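Surface presentation of antigens protein SpaO (Salmonella typhimurium, PDB 4YX7) takes part in a virulence-associated secretory pathway that surface-presents the determinants Salmonella needs to enter mammalian cells. Local coordinates at residues 24-27 against 28-31. Numbering follows the deposited sequence.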
# COMPACT_ATOMS: atom_id res chain seq x y z
N SER A 24 -22.72 12.68 16.81
CA SER A 24 -22.90 11.76 17.93
C SER A 24 -21.79 10.71 18.02
O SER A 24 -21.69 10.00 19.02
CB SER A 24 -24.25 11.07 17.81
OG SER A 24 -25.21 11.93 17.24
N LEU A 25 -20.98 10.60 16.97
CA LEU A 25 -19.90 9.61 16.94
C LEU A 25 -18.73 10.06 17.79
O LEU A 25 -18.17 9.27 18.54
CB LEU A 25 -19.43 9.33 15.52
CG LEU A 25 -20.22 8.22 14.82
CD1 LEU A 25 -21.66 8.64 14.55
CD2 LEU A 25 -19.53 7.77 13.56
N LEU A 26 -18.36 11.33 17.67
CA LEU A 26 -17.43 11.94 18.61
C LEU A 26 -18.19 12.27 19.89
O LEU A 26 -19.17 13.02 19.86
CB LEU A 26 -16.82 13.20 18.01
CG LEU A 26 -16.74 13.16 16.49
CD1 LEU A 26 -16.39 14.50 15.89
CD2 LEU A 26 -15.72 12.16 16.12
N GLY A 27 -17.74 11.75 21.03
CA GLY A 27 -16.55 10.94 21.10
C GLY A 27 -16.81 9.51 21.50
O GLY A 27 -16.68 9.13 22.66
N ARG A 28 -17.19 8.70 20.52
CA ARG A 28 -17.09 7.26 20.67
C ARG A 28 -15.82 6.78 19.97
O ARG A 28 -15.23 5.75 20.35
CB ARG A 28 -18.33 6.55 20.12
CG ARG A 28 -19.60 6.82 20.93
CD ARG A 28 -20.86 6.22 20.29
NE ARG A 28 -20.73 4.80 19.94
CZ ARG A 28 -20.34 3.83 20.77
NH1 ARG A 28 -20.07 4.10 22.05
NH2 ARG A 28 -20.24 2.58 20.34
N ILE A 29 -15.38 7.55 18.97
CA ILE A 29 -14.15 7.28 18.25
C ILE A 29 -12.95 7.31 19.18
O ILE A 29 -12.77 8.26 19.94
CB ILE A 29 -13.93 8.30 17.12
CG1 ILE A 29 -15.13 8.33 16.18
CG2 ILE A 29 -12.67 7.98 16.34
CD1 ILE A 29 -14.94 9.15 14.97
N GLY A 30 -12.14 6.27 19.12
CA GLY A 30 -10.93 6.19 19.92
C GLY A 30 -9.78 5.55 19.17
O GLY A 30 -9.91 5.18 18.01
N ILE A 31 -8.65 5.40 19.84
CA ILE A 31 -7.47 4.81 19.24
C ILE A 31 -7.70 3.35 18.89
O ILE A 31 -8.19 2.57 19.71
CB ILE A 31 -6.26 4.96 20.16
CG1 ILE A 31 -5.85 6.43 20.25
CG2 ILE A 31 -5.09 4.11 19.67
CD1 ILE A 31 -4.72 6.70 21.22
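I29 reaches L26 because chi1 of -55° sets CG1 beside its own backbone N, while chi2 of -172° extends the chain to CD1. There CD1 lies against CD2 of L26; the modelled 3.3 Å is closer than two methyl groups normally come, so the exact distance is doubtful. The two side chains run alongside each other and point the same way. L25, buried like I29, adds a looser apolar approach, with its CB 4.5 Å from CG1 of I29.

The backbone folds back here in a turn with an unusual feature: the peptide bond between L26 and G27 is cis although no proline follows it. Across the turn, the carbonyl O of L25 faces the N-H groups of R28 and I29. The bond from I29 N to L25 O is weak, at 3.3 Å and 146°, and the modelled approach of R28 N is too short to be trusted in detail. R28 lays its aliphatic CB and CG beside that same carbonyl, while its exposed charged end leads away, as suits a long polar residue at the surface.

Apolar and aromatic side chains of two other protein chains pack on L25, L26 and I29, a setting that suits these apolar residues. This loop of the SPOA-type (FliN/MopA/SpaO family) domain links strand 9-22 to strand 34-36, with D33 receiving a hydrogen bond from G30 N just before the latter.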